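Local coordinates for protein threonine synthase (Brucella melitensis bv. 1, PDB 4F4F) that probably catalyses the pyridoxal-phosphate-dependent conversion of O-phospho-L-homoserine and water into L-threonine and phosphate, the last step of threonine biosynthesis, at residues D129-G143 and F157-F169. Numbering follows the deposited sequence.
Sequences DYVLAQRGERATIVG and FGGRDNTDIFILF
Asp161 O accepts two hydrogen bonds from the guanidinium of Arg138, NH1 and NH2 each 3.1 Å away and approaching from opposite faces of the carbonyl plane. N-H...O angles near 137° show that neither is straight. This grip sits where two neighbouring parallel strands of a beta-alpha-beta unit begin, 139-144 and 163-170, joined through helix 148-157. A bend at chi3 (51°) folds the arginine back, and Asn162 C lies over one guanidinium face. Asp129, near the end of helix 117-134, holds the same loop, Asp161-Asn162, through its carboxylate: OD1 receives Asn162 N at 2.7 Å on its syn side, and OD2 accepts Asp161 N at 3.0 Å with its syn lone pair. A water bridges Asp129 OD1 to Thr163 OG1. Six backbone hydrogen bonds, from Ala139 N to Asn162 O through Leu168 N to Gly143 O, establish the parallel pairing, strand axes 17° apart. On one sheet face, Ile141 CG2 touches Ile165 CD1 at 3.8 Å, while Ile141 CG1 makes a CH-pi contact over the Phe157 ring, 4.2 Å from its centroid. On the other face, where Asp164 OD1 is salt-bridged to Arg467, Thr140 CG2 meets Phe166 CE1 at 3.5 Å.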
loop_
_atom_site.group_PDB
_atom_site.type_symbol
_atom_site.label_atom_id
_atom_site.label_comp_id
_atom_site.label_asym_id
_atom_site.label_seq_id
_atom_site.Cartn_x
_atom_site.Cartn_y
_atom_site.Cartn_z
ATOM N N ASP A 129 -12.544 12.533 -2.702
ATOM C CA ASP A 129 -13.401 13.653 -2.252
ATOM C C ASP A 129 -13.788 14.555 -3.440
ATOM O O ASP A 129 -14.925 15.010 -3.562
ATOM C CB ASP A 129 -12.642 14.453 -1.202
ATOM C CG ASP A 129 -13.521 14.999 -0.106
ATOM O OD1 ASP A 129 -14.433 14.302 0.374
ATOM O OD2 ASP A 129 -13.220 16.108 0.349
ATOM N N TYR A 130 -12.829 14.751 -4.335
ATOM C CA TYR A 130 -13.002 15.587 -5.502
ATOM C C TYR A 130 -13.957 14.916 -6.497
ATOM O O TYR A 130 -14.886 15.561 -7.001
ATOM C CB TYR A 130 -11.653 15.929 -6.173
ATOM C CG TYR A 130 -11.858 16.735 -7.416
ATOM C CD1 TYR A 130 -12.025 16.099 -8.640
ATOM C CD2 TYR A 130 -11.959 18.127 -7.369
ATOM C CE1 TYR A 130 -12.244 16.829 -9.795
ATOM C CE2 TYR A 130 -12.191 18.867 -8.524
ATOM C CZ TYR A 130 -12.337 18.200 -9.730
ATOM O OH TYR A 130 -12.591 18.883 -10.912
ATOM N N VAL A 131 -13.730 13.632 -6.779
ATOM C CA VAL A 131 -14.598 12.909 -7.715
ATOM C C VAL A 131 -16.057 12.851 -7.230
ATOM O O VAL A 131 -17.000 13.064 -8.020
ATOM C CB VAL A 131 -14.054 11.492 -7.993
ATOM C CG1 VAL A 131 -15.103 10.654 -8.704
ATOM C CG2 VAL A 131 -12.723 11.584 -8.739
ATOM N N LEU A 132 -16.250 12.546 -5.942
ATOM C CA LEU A 132 -17.574 12.531 -5.327
ATOM C C LEU A 132 -18.260 13.905 -5.446
ATOM O O LEU A 132 -19.394 13.978 -5.879
ATOM C CB LEU A 132 -17.482 12.107 -3.847
ATOM C CG LEU A 132 -17.071 10.649 -3.556
ATOM C CD1 LEU A 132 -16.777 10.463 -2.061
ATOM C CD2 LEU A 132 -18.161 9.658 -4.000
ATOM N N ALA A 133 -17.571 14.976 -5.065
ATOM C CA ALA A 133 -18.120 16.335 -5.194
ATOM C C ALA A 133 -18.566 16.610 -6.614
ATOM O O ALA A 133 -19.645 17.176 -6.830
ATOM C CB ALA A 133 -17.106 17.404 -4.780
ATOM N N GLN A 134 -17.724 16.254 -7.580
ATOM C CA GLN A 134 -18.034 16.553 -8.982
ATOM C C GLN A 134 -19.300 15.847 -9.446
ATOM O O GLN A 134 -19.956 16.339 -10.363
ATOM C CB GLN A 134 -16.858 16.230 -9.937
ATOM C CG GLN A 134 -15.700 17.229 -9.861
ATOM C CD GLN A 134 -16.045 18.684 -10.224
ATOM O OE1 GLN A 134 -15.873 19.639 -9.402
ATOM N NE2 GLN A 134 -16.523 18.884 -11.448
ATOM N N ARG A 135 -19.652 14.732 -8.801
ATOM C CA ARG A 135 -20.869 13.978 -9.127
ATOM C C ARG A 135 -22.002 14.200 -8.164
ATOM O O ARG A 135 -23.010 13.530 -8.265
ATOM C CB ARG A 135 -20.585 12.480 -9.089
ATOM C CG ARG A 135 -19.589 12.084 -10.098
ATOM C CD ARG A 135 -19.288 10.617 -9.953
ATOM N NE ARG A 135 -18.266 10.333 -10.925
ATOM C CZ ARG A 135 -18.053 9.143 -11.464
ATOM N NH1 ARG A 135 -18.832 8.108 -11.147
ATOM N NH2 ARG A 135 -17.066 9.015 -12.344
ATOM N N GLY A 136 -21.846 15.133 -7.236
ATOM C CA GLY A 136 -22.891 15.389 -6.244
ATOM C C GLY A 136 -23.203 14.197 -5.364
ATOM O O GLY A 136 -24.365 13.987 -4.958
ATOM N N GLU A 137 -22.170 13.401 -5.092
ATOM C CA GLU A 137 -22.320 12.185 -4.299
ATOM C C GLU A 137 -21.520 12.285 -3.026
ATOM O O GLU A 137 -20.659 13.179 -2.853
ATOM C CB GLU A 137 -21.830 10.964 -5.083
ATOM C CG GLU A 137 -22.810 10.498 -6.144
ATOM C CD GLU A 137 -22.218 9.430 -7.026
ATOM O OE1 GLU A 137 -21.239 8.804 -6.601
ATOM O OE2 GLU A 137 -22.721 9.226 -8.146
ATOM N N ARG A 138 -21.812 11.342 -2.142
ATOM C CA ARG A 138 -21.083 11.159 -0.912
ATOM C C ARG A 138 -20.769 9.674 -0.837
ATOM O O ARG A 138 -21.284 8.886 -1.639
ATOM C CB ARG A 138 -21.933 11.593 0.290
ATOM C CG ARG A 138 -22.488 13.015 0.168
ATOM C CD ARG A 138 -23.108 13.516 1.460
ATOM N NE ARG A 138 -22.134 13.299 2.516
ATOM C CZ ARG A 138 -21.196 14.167 2.884
ATOM N NH1 ARG A 138 -21.113 15.370 2.323
ATOM N NH2 ARG A 138 -20.335 13.820 3.831
ATOM N N ALA A 139 -19.902 9.303 0.091
ATOM C CA ALA A 139 -19.603 7.876 0.318
ATOM C C ALA A 139 -19.453 7.575 1.804
ATOM O O ALA A 139 -19.039 8.434 2.580
ATOM C CB ALA A 139 -18.350 7.451 -0.426
ATOM N N THR A 140 -19.742 6.327 2.171
ATOM C CA THR A 140 -19.536 5.817 3.512
ATOM C C THR A 140 -18.404 4.785 3.366
ATOM O O THR A 140 -18.592 3.732 2.764
ATOM C CB THR A 140 -20.830 5.172 4.056
ATOM O OG1 THR A 140 -21.893 6.145 4.060
ATOM C CG2 THR A 140 -20.612 4.620 5.467
ATOM N N ILE A 141 -17.218 5.139 3.849
ATOM C CA ILE A 141 -16.036 4.248 3.792
ATOM C C ILE A 141 -16.103 3.283 4.952
ATOM O O ILE A 141 -16.257 3.709 6.099
ATOM C CB ILE A 141 -14.706 5.028 3.884
ATOM C CG1 ILE A 141 -14.682 6.205 2.862
ATOM C CG2 ILE A 141 -13.511 4.064 3.721
ATOM C CD1 ILE A 141 -14.592 5.786 1.420
ATOM N N VAL A 142 -16.003 1.989 4.674
ATOM C CA VAL A 142 -16.094 0.995 5.749
ATOM C C VAL A 142 -14.942 -0.005 5.617
ATOM O O VAL A 142 -14.672 -0.479 4.532
ATOM C CB VAL A 142 -17.479 0.284 5.758
ATOM C CG1 VAL A 142 -17.548 -0.684 6.927
ATOM C CG2 VAL A 142 -18.632 1.296 5.898
ATOM N N GLY A 143 -14.208 -0.254 6.696
ATOM C CA GLY A 143 -13.183 -1.282 6.697
ATOM C C GLY A 143 -12.922 -1.894 8.051
ATOM O O GLY A 143 -13.399 -1.397 9.076
ATOM N N PHE A 157 -8.859 10.099 5.582
ATOM C CA PHE A 157 -10.268 10.452 5.313
ATOM C C PHE A 157 -10.865 11.389 6.349
ATOM O O PHE A 157 -11.862 12.044 6.071
ATOM C CB PHE A 157 -11.136 9.207 5.174
ATOM C CG PHE A 157 -10.980 8.519 3.851
ATOM C CD1 PHE A 157 -11.694 8.950 2.752
ATOM C CD2 PHE A 157 -10.134 7.428 3.712
ATOM C CE1 PHE A 157 -11.584 8.318 1.530
ATOM C CE2 PHE A 157 -10.031 6.781 2.491
ATOM C CZ PHE A 157 -10.760 7.218 1.405
ATOM N N GLY A 158 -10.226 11.467 7.513
ATOM C CA GLY A 158 -10.579 12.423 8.551
ATOM C C GLY A 158 -10.633 13.832 7.963
ATOM O O GLY A 158 -9.667 14.364 7.381
ATOM N N GLY A 159 -11.792 14.447 8.060
ATOM C CA GLY A 159 -11.891 15.831 7.649
ATOM C C GLY A 159 -12.120 16.025 6.184
ATOM O O GLY A 159 -12.172 17.167 5.753
ATOM N N ARG A 160 -12.305 14.954 5.407
ATOM C CA ARG A 160 -12.729 15.121 4.036
ATOM C C ARG A 160 -14.210 15.589 4.060
ATOM O O ARG A 160 -14.941 15.356 5.051
ATOM C CB ARG A 160 -12.527 13.843 3.195
ATOM C CG ARG A 160 -11.101 13.274 3.163
ATOM C CD ARG A 160 -10.120 14.035 2.286
ATOM N NE ARG A 160 -9.800 15.369 2.808
ATOM C CZ ARG A 160 -8.892 15.630 3.746
ATOM N NH1 ARG A 160 -8.697 16.889 4.112
ATOM N NH2 ARG A 160 -8.153 14.658 4.322
ATOM N N ASP A 161 -14.638 16.256 2.999
ATOM C CA ASP A 161 -15.966 16.830 2.954
ATOM C C ASP A 161 -17.063 15.800 2.604
ATOM O O ASP A 161 -18.162 15.876 3.137
ATOM C CB ASP A 161 -16.007 18.002 1.960
ATOM C CG ASP A 161 -14.979 19.117 2.291
ATOM O OD1 ASP A 161 -14.628 19.321 3.483
ATOM O OD2 ASP A 161 -14.537 19.811 1.343
ATOM N N ASN A 162 -16.760 14.849 1.726
ATOM C CA ASN A 162 -17.796 14.024 1.086
ATOM C C ASN A 162 -17.849 12.553 1.545
ATOM O O ASN A 162 -18.590 11.752 0.959
ATOM C CB ASN A 162 -17.656 14.117 -0.437
ATOM C CG ASN A 162 -17.811 15.550 -0.927
ATOM O OD1 ASN A 162 -16.970 16.093 -1.647
ATOM N ND2 ASN A 162 -18.848 16.179 -0.489
ATOM N N THR A 163 -17.098 12.249 2.605
ATOM C CA THR A 163 -16.988 10.890 3.146
ATOM C C THR A 163 -17.134 10.886 4.666
ATOM O O THR A 163 -16.917 11.915 5.327
ATOM C CB THR A 163 -15.654 10.210 2.768
ATOM O OG1 THR A 163 -14.553 11.009 3.225
ATOM C CG2 THR A 163 -15.572 9.995 1.261
ATOM N N ASP A 164 -17.629 9.753 5.172
ATOM C CA ASP A 164 -17.623 9.401 6.599
ATOM C C ASP A 164 -16.949 8.022 6.611
ATOM O O ASP A 164 -17.215 7.171 5.731
ATOM C CB ASP A 164 -19.042 9.329 7.169
ATOM C CG ASP A 164 -19.751 10.681 7.124
ATOM O OD1 ASP A 164 -19.364 11.571 7.891
ATOM O OD2 ASP A 164 -20.665 10.879 6.290
ATOM N N ILE A 165 -16.070 7.816 7.572
ATOM C CA ILE A 165 -15.316 6.590 7.643
ATOM C C ILE A 165 -15.578 5.839 8.943
ATOM O O ILE A 165 -15.626 6.444 10.032
ATOM C CB ILE A 165 -13.811 6.857 7.398
ATOM C CG1 ILE A 165 -13.012 5.535 7.381
ATOM C CG2 ILE A 165 -13.305 7.828 8.441
ATOM C CD1 ILE A 165 -11.653 5.542 6.701
ATOM N N PHE A 166 -15.807 4.534 8.799
ATOM C CA PHE A 166 -16.060 3.635 9.901
ATOM C C PHE A 166 -15.041 2.490 9.804
ATOM O O PHE A 166 -14.986 1.773 8.802
ATOM C CB PHE A 166 -17.499 3.063 9.834
ATOM C CG PHE A 166 -18.566 4.124 9.788
ATOM C CD1 PHE A 166 -18.756 4.873 8.637
ATOM C CD2 PHE A 166 -19.342 4.404 10.897
ATOM C CE1 PHE A 166 -19.719 5.881 8.609
ATOM C CE2 PHE A 166 -20.297 5.395 10.870
ATOM C CZ PHE A 166 -20.504 6.132 9.724
ATOM N N ILE A 167 -14.220 2.361 10.840
ATOM C CA ILE A 167 -13.238 1.296 10.925
ATOM C C ILE A 167 -13.563 0.433 12.134
ATOM O O ILE A 167 -13.681 0.937 13.285
ATOM C CB ILE A 167 -11.833 1.855 11.074
ATOM C CG1 ILE A 167 -11.412 2.670 9.824
ATOM C CG2 ILE A 167 -10.864 0.703 11.394
ATOM C CD1 ILE A 167 -11.322 1.897 8.511
ATOM N N LEU A 168 -13.715 -0.855 11.868
ATOM C CA LEU A 168 -13.960 -1.833 12.886
ATOM C C LEU A 168 -12.620 -2.499 13.252
ATOM O O LEU A 168 -11.858 -2.935 12.361
ATOM C CB LEU A 168 -14.943 -2.890 12.345
ATOM C CG LEU A 168 -16.403 -2.528 12.036
ATOM C CD1 LEU A 168 -16.556 -1.481 10.943
ATOM C CD2 LEU A 168 -17.202 -3.762 11.690
ATOM N N PHE A 169 -12.354 -2.586 14.550
ATOM C CA PHE A 169 -11.167 -3.247 15.077
ATOM C C PHE A 169 -11.515 -4.027 16.339
ATOM O O PHE A 169 -12.519 -3.728 16.995
ATOM C CB PHE A 169 -10.076 -2.226 15.361
ATOM C CG PHE A 169 -10.421 -1.208 16.411
ATOM C CD1 PHE A 169 -10.118 -1.447 17.736
ATOM C CD2 PHE A 169 -10.970 0.016 16.059
ATOM C CE1 PHE A 169 -10.403 -0.514 18.696
ATOM C CE2 PHE A 169 -11.296 0.951 17.043
ATOM C CZ PHE A 169 -11.004 0.683 18.349
HETATM O O HOH W 1 -13.057 11.668 0.788
HETATM O O HOH W 2 -10.519 16.997 0.275
HETATM O O HOH W 3 -20.684 10.910 3.851
#